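Long-range contacts in probable arabinosyltransferase B (Mycobacterium tuberculosis H37Rv, PDB 7BVF), which polymerises arabinose into the arabinan of cell-wall arabinogalactan as a membrane-bound arabinosyltransferase: residues N784-T789 with Q855-S860; D86-M91 with E138-P143. One frame throughout, in Å; residues are numbered along the deposited sequence.

Interaction 1: residues N784-T789 with Q855-S860; sequences NPVGFT and QSTLVS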
ATOM      1  N   ASN A 784      17.618  30.862  39.386  1.00 37.74           N
ATOM      2  CA  ASN A 784      16.775  31.429  38.338  1.00 37.74           C
ATOM      3  C   ASN A 784      16.325  30.367  37.342  1.00 37.74           C
ATOM      4  O   ASN A 784      16.817  30.327  36.209  1.00 37.74           O
ATOM      5  CB  ASN A 784      17.511  32.557  37.614  1.00 37.74           C
ATOM      6  CG  ASN A 784      17.958  33.657  38.554  1.00 37.74           C
ATOM      7  OD1 ASN A 784      18.904  34.390  38.266  1.00 37.74           O
ATOM      8  ND2 ASN A 784      17.274  33.783  39.686  1.00 37.74           N
ATOM      9  N   PRO A 785      15.399  29.494  37.724  1.00 31.53           N
ATOM     10  CA  PRO A 785      14.988  28.401  36.834  1.00 31.53           C
ATOM     11  C   PRO A 785      13.965  28.806  35.784  1.00 31.53           C
ATOM     12  O   PRO A 785      13.268  27.937  35.253  1.00 31.53           O
ATOM     13  CB  PRO A 785      14.403  27.372  37.804  1.00 31.53           C
ATOM     14  CG  PRO A 785      13.867  28.191  38.914  1.00 31.53           C
ATOM     15  CD  PRO A 785      14.756  29.399  39.044  1.00 31.53           C
ATOM     16  N   VAL A 786      13.870  30.103  35.482  1.00 29.52           N
ATOM     17  CA  VAL A 786      12.763  30.711  34.740  1.00 29.52           C
ATOM     18  C   VAL A 786      12.298  29.872  33.554  1.00 29.52           C
ATOM     19  O   VAL A 786      13.104  29.419  32.736  1.00 29.52           O
ATOM     20  CB  VAL A 786      13.150  32.130  34.275  1.00 29.52           C
ATOM     21  CG1 VAL A 786      14.350  32.093  33.352  1.00 29.52           C
ATOM     22  CG2 VAL A 786      11.978  32.795  33.582  1.00 29.52           C
ATOM     23  N   GLY A 787      10.986  29.644  33.474  1.00 26.32           N
ATOM     24  CA  GLY A 787      10.371  28.856  32.437  1.00 26.32           C
ATOM     25  C   GLY A 787       9.858  27.505  32.898  1.00 26.32           C
ATOM     26  O   GLY A 787       8.872  27.009  32.346  1.00 26.32           O
ATOM     27  N   PHE A 788      10.497  26.907  33.898  1.00 24.22           N
ATOM     28  CA  PHE A 788      10.199  25.556  34.347  1.00 24.22           C
ATOM     29  C   PHE A 788       9.250  25.574  35.540  1.00 24.22           C
ATOM     30  O   PHE A 788       9.255  26.505  36.347  1.00 24.22           O
ATOM     31  CB  PHE A 788      11.486  24.818  34.719  1.00 24.22           C
ATOM     32  CG  PHE A 788      12.281  24.347  33.535  1.00 24.22           C
ATOM     33  CD1 PHE A 788      12.952  25.242  32.734  1.00 24.22           C
ATOM     34  CD2 PHE A 788      12.365  23.004  33.233  1.00 24.22           C
ATOM     35  CE1 PHE A 788      13.679  24.808  31.652  1.00 24.22           C
ATOM     36  CE2 PHE A 788      13.096  22.568  32.155  1.00 24.22           C
ATOM     37  CZ  PHE A 788      13.750  23.471  31.364  1.00 24.22           C
ATOM     38  N   THR A 789       8.439  24.525  35.645  1.00 26.47           N
ATOM     39  CA  THR A 789       7.426  24.382  36.682  1.00 26.47           C
ATOM     40  C   THR A 789       7.297  22.904  37.018  1.00 26.47           C
ATOM     41  O   THR A 789       7.541  22.056  36.153  1.00 26.47           O
ATOM     42  CB  THR A 789       6.077  24.959  36.221  1.00 26.47           C
ATOM     43  OG1 THR A 789       5.081  24.755  37.228  1.00 26.47           O
ATOM     44  CG2 THR A 789       5.623  24.310  34.925  1.00 26.47           C
ATOM     45  N   GLN A 855      10.690  31.501  26.307  1.00 30.35           N
ATOM     46  CA  GLN A 855      11.975  30.819  26.199  1.00 30.35           C
ATOM     47  C   GLN A 855      12.393  30.384  27.595  1.00 30.35           C
ATOM     48  O   GLN A 855      12.612  31.227  28.470  1.00 30.35           O
ATOM     49  CB  GLN A 855      13.029  31.737  25.587  1.00 30.35           C
ATOM     50  CG  GLN A 855      12.959  31.884  24.088  1.00 30.35           C
ATOM     51  CD  GLN A 855      14.130  32.668  23.541  1.00 30.35           C
ATOM     52  OE1 GLN A 855      14.630  33.584  24.188  1.00 30.35           O
ATOM     53  NE2 GLN A 855      14.575  32.309  22.346  1.00 30.35           N
ATOM     54  N   SER A 856      12.515  29.077  27.808  1.00 28.31           N
ATOM     55  CA  SER A 856      12.850  28.595  29.136  1.00 28.31           C
ATOM     56  C   SER A 856      14.360  28.440  29.287  1.00 28.31           C
ATOM     57  O   SER A 856      15.135  28.725  28.373  1.00 28.31           O
ATOM     58  CB  SER A 856      12.135  27.278  29.412  1.00 28.31           C
ATOM     59  OG  SER A 856      10.749  27.404  29.158  1.00 28.31           O
ATOM     60  N   THR A 857      14.777  28.008  30.475  1.00 27.21           N
ATOM     61  CA  THR A 857      16.169  27.685  30.761  1.00 27.21           C
ATOM     62  C   THR A 857      16.245  27.068  32.148  1.00 27.21           C
ATOM     63  O   THR A 857      15.430  27.370  33.021  1.00 27.21           O
ATOM     64  CB  THR A 857      17.085  28.914  30.681  1.00 27.21           C
ATOM     65  OG1 THR A 857      18.453  28.496  30.746  1.00 27.21           O
ATOM     66  CG2 THR A 857      16.814  29.868  31.824  1.00 27.21           C
ATOM     67  N   LEU A 858      17.227  26.190  32.330  1.00 25.04           N
ATOM     68  CA  LEU A 858      17.439  25.538  33.615  1.00 25.04           C
ATOM     69  C   LEU A 858      18.880  25.073  33.696  1.00 25.04           C
ATOM     70  O   LEU A 858      19.383  24.446  32.758  1.00 25.04           O
ATOM     71  CB  LEU A 858      16.477  24.361  33.806  1.00 25.04           C
ATOM     72  CG  LEU A 858      16.643  23.464  35.029  1.00 25.04           C
ATOM     73  CD1 LEU A 858      15.301  23.164  35.644  1.00 25.04           C
ATOM     74  CD2 LEU A 858      17.309  22.171  34.622  1.00 25.04           C
ATOM     75  N   VAL A 859      19.531  25.386  34.812  1.00 23.61           N
ATOM     76  CA  VAL A 859      20.899  24.973  35.105  1.00 23.61           C
ATOM     77  C   VAL A 859      20.870  24.398  36.515  1.00 23.61           C
ATOM     78  O   VAL A 859      20.762  25.143  37.493  1.00 23.61           O
ATOM     79  CB  VAL A 859      21.895  26.129  35.000  1.00 23.61           C
ATOM     80  CG1 VAL A 859      23.245  25.703  35.510  1.00 23.61           C
ATOM     81  CG2 VAL A 859      21.997  26.604  33.570  1.00 23.61           C
ATOM     82  N   SER A 860      20.967  23.077  36.627  1.00 23.75           N
ATOM     83  CA  SER A 860      20.793  22.406  37.903  1.00 23.75           C
ATOM     84  C   SER A 860      21.974  22.680  38.832  1.00 23.75           C
ATOM     85  O   SER A 860      22.898  23.432  38.514  1.00 23.75           O
ATOM     86  CB  SER A 860      20.621  20.909  37.684  1.00 23.75           C
ATOM     87  OG  SER A 860      21.024  20.188  38.830  1.00 23.75           O
TER
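Phe788 lays its ring against Leu858, and its CD1 and CE1 also reach Thr857 O and Ser856. Its CB points to segment 855-860. Phe788 CG sits 3.9 Å from Leu858 CD1, and CD2 touches the same methyl. Across the ring from CD2, Phe788 CD1 comes 3.3 Å from Thr857 O. Phe788 CE1 meets Leu858 CB at 3.6 Å and also packs on Ser856 CB. At the tip, Phe788 CZ is 3.8 Å from Leu858 CB. Leu858 CB thus lies over one face of the Phe788 ring, 18° off the normal, in a CH-pi contact. With Leu858 CG opposite the backbone N (chi1 174°), CD1 comes alongside the ring. Ala845 and Ala950 add further packing on Phe788.

At the turn, Val786 CG1 meets Thr857 CG2 at 3.7 Å. A weak hydrogen bond runs from Thr857 N to Val786 O (3.1 Å). Leu858 and Ser856 use the backbone to pair with Ala950 and Asp952, and Asp952 binds the calcium ion.

Segment 784-789 is bent by a type II beta turn from Pro785 to Phe788, with Gly787 at its third position (phi 108°). The turn packs on residues 856-858, where the chain enters strand 858-859 of the EmbC C-terminal domain.

Interaction 2: residues D86-M91 with E138-P143; sequences DVVRAM and EQVTSP
Val88 and Val140 form the enclosed side of this contact. Val88 CG1 meets Val140 CG2 at 4.1 Å, and the two side chains lie roughly perpendicular. The CB of Val88 points to the other segment, and chi1 165° puts CG1 opposite the backbone N, where it meets Val140. Both valines are buried. Val118 packs on Val88 and Leu164 on Val140, so the pair belongs to a larger apolar cluster.

The other side is nearer solvent, and there a long arginine does the reaching. Here Arg89 and Thr141 run antiparallel alongside one another. Arg89 CG touches Thr141 CG2 at 3.9 Å, and Thr141 is exposed. Beyond CG, the arginine chain bends at chi3 (-91°). This carries the guanidinium over to the backbone of 140-142. Arg89 NH1 donates to Ser142 O, but the modelled separation is too short to fix the detail of this bond. Thr141 CA lies at the edge of the guanidinium, in its plane.

The backbone turns sharply where Arg89 arrives. Thr141 is the centre of an inverse gamma turn, closed by a weak bond from Ser142 N to Val140 O (2.9 Å). Thr141 OG1 also makes a weak hydrogen bond to Arg137 O.

The contact thus joins the C-terminal ends of two short helices, 85-89 and 137-140, within the concanavalin-like domain. An apolar valine pair lies inside, and an arginine reaches across outside to the inverse gamma turn that ends the second helix.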
ATOM      1  N   ASP A  86     -29.639 -17.686  50.641  1.00 61.36           N
ATOM      2  CA  ASP A  86     -29.102 -17.269  51.933  1.00 61.36           C
ATOM      3  C   ASP A  86     -27.774 -16.543  51.778  1.00 61.36           C
ATOM      4  O   ASP A  86     -27.475 -15.625  52.551  1.00 61.36           O
ATOM      5  CB  ASP A  86     -28.942 -18.480  52.848  1.00 61.36           C
ATOM      6  CG  ASP A  86     -30.151 -19.388  52.825  1.00 61.36           C
ATOM      7  OD1 ASP A  86     -30.004 -20.565  52.436  1.00 61.36           O
ATOM      8  OD2 ASP A  86     -31.250 -18.924  53.194  1.00 61.36           O
ATOM      9  N   VAL A  87     -26.968 -16.941  50.793  1.00 57.91           N
ATOM     10  CA  VAL A  87     -25.704 -16.259  50.534  1.00 57.91           C
ATOM     11  C   VAL A  87     -25.945 -14.782  50.251  1.00 57.91           C
ATOM     12  O   VAL A  87     -25.198 -13.916  50.721  1.00 57.91           O
ATOM     13  CB  VAL A  87     -24.962 -16.948  49.375  1.00 57.91           C
ATOM     14  CG1 VAL A  87     -23.745 -16.148  48.977  1.00 57.91           C
ATOM     15  CG2 VAL A  87     -24.570 -18.359  49.765  1.00 57.91           C
ATOM     16  N   VAL A  88     -26.996 -14.470  49.494  1.00 60.54           N
ATOM     17  CA  VAL A  88     -27.304 -13.077  49.187  1.00 60.54           C
ATOM     18  C   VAL A  88     -27.980 -12.400  50.374  1.00 60.54           C
ATOM     19  O   VAL A  88     -27.757 -11.213  50.636  1.00 60.54           O
ATOM     20  CB  VAL A  88     -28.166 -13.001  47.915  1.00 60.54           C
ATOM     21  CG1 VAL A  88     -28.799 -11.630  47.770  1.00 60.54           C
ATOM     22  CG2 VAL A  88     -27.329 -13.333  46.695  1.00 60.54           C
ATOM     23  N   ARG A  89     -28.799 -13.142  51.120  1.00 64.82           N
ATOM     24  CA  ARG A  89     -29.480 -12.557  52.269  1.00 64.82           C
ATOM     25  C   ARG A  89     -28.501 -12.172  53.370  1.00 64.82           C
ATOM     26  O   ARG A  89     -28.780 -11.257  54.152  1.00 64.82           O
ATOM     27  CB  ARG A  89     -30.523 -13.532  52.816  1.00 64.82           C
ATOM     28  CG  ARG A  89     -31.919 -13.309  52.271  1.00 64.82           C
ATOM     29  CD  ARG A  89     -32.969 -13.961  53.154  1.00 64.82           C
ATOM     30  NE  ARG A  89     -33.262 -15.328  52.741  1.00 64.82           N
ATOM     31  CZ  ARG A  89     -34.062 -15.646  51.730  1.00 64.82           C
ATOM     32  NH1 ARG A  89     -34.648 -14.690  51.023  1.00 64.82           N
ATOM     33  NH2 ARG A  89     -34.276 -16.917  51.422  1.00 64.82           N
ATOM     34  N   ALA A  90     -27.358 -12.848  53.448  1.00 65.82           N
ATOM     35  CA  ALA A  90     -26.384 -12.630  54.512  1.00 65.82           C
ATOM     36  C   ALA A  90     -25.178 -11.824  54.032  1.00 65.82           C
ATOM     37  O   ALA A  90     -24.044 -12.071  54.444  1.00 65.82           O
ATOM     38  CB  ALA A  90     -25.931 -13.961  55.106  1.00 65.82           C
ATOM     39  N   MET A  91     -25.409 -10.856  53.160  1.00 64.83           N
ATOM     40  CA  MET A  91     -24.355  -9.969  52.696  1.00 64.83           C
ATOM     41  C   MET A  91     -24.484  -8.599  53.346  1.00 64.83           C
ATOM     42  O   MET A  91     -25.563  -8.219  53.814  1.00 64.83           O
ATOM     43  CB  MET A  91     -24.408  -9.828  51.170  1.00 64.83           C
ATOM     44  CG  MET A  91     -23.835 -11.013  50.418  1.00 64.83           C
ATOM     45  SD  MET A  91     -23.466 -10.633  48.697  1.00 64.83           S
ATOM     46  CE  MET A  91     -21.835  -9.915  48.846  1.00 64.83           C
ATOM     47  N   GLU A 138     -34.821  -6.086  47.451  1.00 62.72           N
ATOM     48  CA  GLU A 138     -35.850  -6.313  48.457  1.00 62.72           C
ATOM     49  C   GLU A 138     -36.828  -7.410  48.060  1.00 62.72           C
ATOM     50  O   GLU A 138     -37.649  -7.811  48.891  1.00 62.72           O
ATOM     51  CB  GLU A 138     -36.617  -5.019  48.737  1.00 62.72           C
ATOM     52  CG  GLU A 138     -37.481  -4.540  47.584  1.00 62.72           C
ATOM     53  CD  GLU A 138     -36.733  -3.633  46.628  1.00 62.72           C
ATOM     54  OE1 GLU A 138     -35.489  -3.575  46.708  1.00 62.72           O
ATOM     55  OE2 GLU A 138     -37.391  -2.982  45.790  1.00 62.72           O
ATOM     56  N   GLN A 139     -36.762  -7.900  46.823  1.00 60.60           N
ATOM     57  CA  GLN A 139     -37.581  -9.028  46.405  1.00 60.60           C
ATOM     58  C   GLN A 139     -36.865 -10.357  46.606  1.00 60.60           C
ATOM     59  O   GLN A 139     -37.480 -11.324  47.065  1.00 60.60           O
ATOM     60  CB  GLN A 139     -37.990  -8.869  44.940  1.00 60.60           C
ATOM     61  CG  GLN A 139     -39.187  -9.713  44.552  1.00 60.60           C
ATOM     62  CD  GLN A 139     -39.637  -9.470  43.129  1.00 60.60           C
ATOM     63  OE1 GLN A 139     -39.013  -8.710  42.390  1.00 60.60           O
ATOM     64  NE2 GLN A 139     -40.724 -10.120  42.734  1.00 60.60           N
ATOM     65  N   VAL A 140     -35.574 -10.427  46.274  1.00 60.96           N
ATOM     66  CA  VAL A 140     -34.829 -11.658  46.516  1.00 60.96           C
ATOM     67  C   VAL A 140     -34.607 -11.860  48.006  1.00 60.96           C
ATOM     68  O   VAL A 140     -34.455 -12.997  48.467  1.00 60.96           O
ATOM     69  CB  VAL A 140     -33.497 -11.662  45.744  1.00 60.96           C
ATOM     70  CG1 VAL A 140     -33.729 -11.334  44.286  1.00 60.96           C
ATOM     71  CG2 VAL A 140     -32.513 -10.691  46.361  1.00 60.96           C
ATOM     72  N   THR A 141     -34.582 -10.780  48.785  1.00 64.71           N
ATOM     73  CA  THR A 141     -34.495 -10.896  50.240  1.00 64.71           C
ATOM     74  C   THR A 141     -35.907 -11.115  50.788  1.00 64.71           C
ATOM     75  O   THR A 141     -36.551 -10.231  51.355  1.00 64.71           O
ATOM     76  CB  THR A 141     -33.823  -9.668  50.838  1.00 64.71           C
ATOM     77  OG1 THR A 141     -32.496  -9.552  50.311  1.00 64.71           O
ATOM     78  CG2 THR A 141     -33.720  -9.798  52.352  1.00 64.71           C
ATOM     79  N   SER A 142     -36.398 -12.330  50.567  1.00 67.03           N
ATOM     80  CA  SER A 142     -37.746 -12.719  50.954  1.00 67.03           C
ATOM     81  C   SER A 142     -37.797 -14.238  51.035  1.00 67.03           C
ATOM     82  O   SER A 142     -36.979 -14.922  50.410  1.00 67.03           O
ATOM     83  CB  SER A 142     -38.787 -12.194  49.952  1.00 67.03           C
ATOM     84  OG  SER A 142     -38.687 -10.791  49.790  1.00 67.03           O
ATOM     85  N   PRO A 143     -38.745 -14.797  51.794  1.00 70.09           N
ATOM     86  CA  PRO A 143     -38.819 -16.260  51.926  1.00 70.09           C
ATOM     87  C   PRO A 143     -39.209 -16.982  50.644  1.00 70.09           C
ATOM     88  O   PRO A 143     -39.376 -18.205  50.650  1.00 70.09           O
ATOM     89  CB  PRO A 143     -39.884 -16.458  53.013  1.00 70.09           C
ATOM     90  CG  PRO A 143     -39.932 -15.164  53.747  1.00 70.09           C
ATOM     91  CD  PRO A 143     -39.665 -14.117  52.720  1.00 70.09           C
TER

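Overall arrangement
Interaction 2 comes first along the chain and closes before interaction 1 opens. Their centres lie 63 Å apart, and their nearest atoms about 45 Å, so they do not touch. They share no sheet or helix. Interaction 2 joins helices 85-89 and 137-140 in the concanavalin-like domain. Interaction 1 sets a loop beside strand 858-859 in the EmbC C-terminal domain. That strand pairs with strand 945-950, close to the calcium site. The membrane part, of the GT-C clan, is built largely from the chain between the two contacts, which carries most of the predicted membrane helices. Each contact is therefore a local feature of its own domain, far from the other.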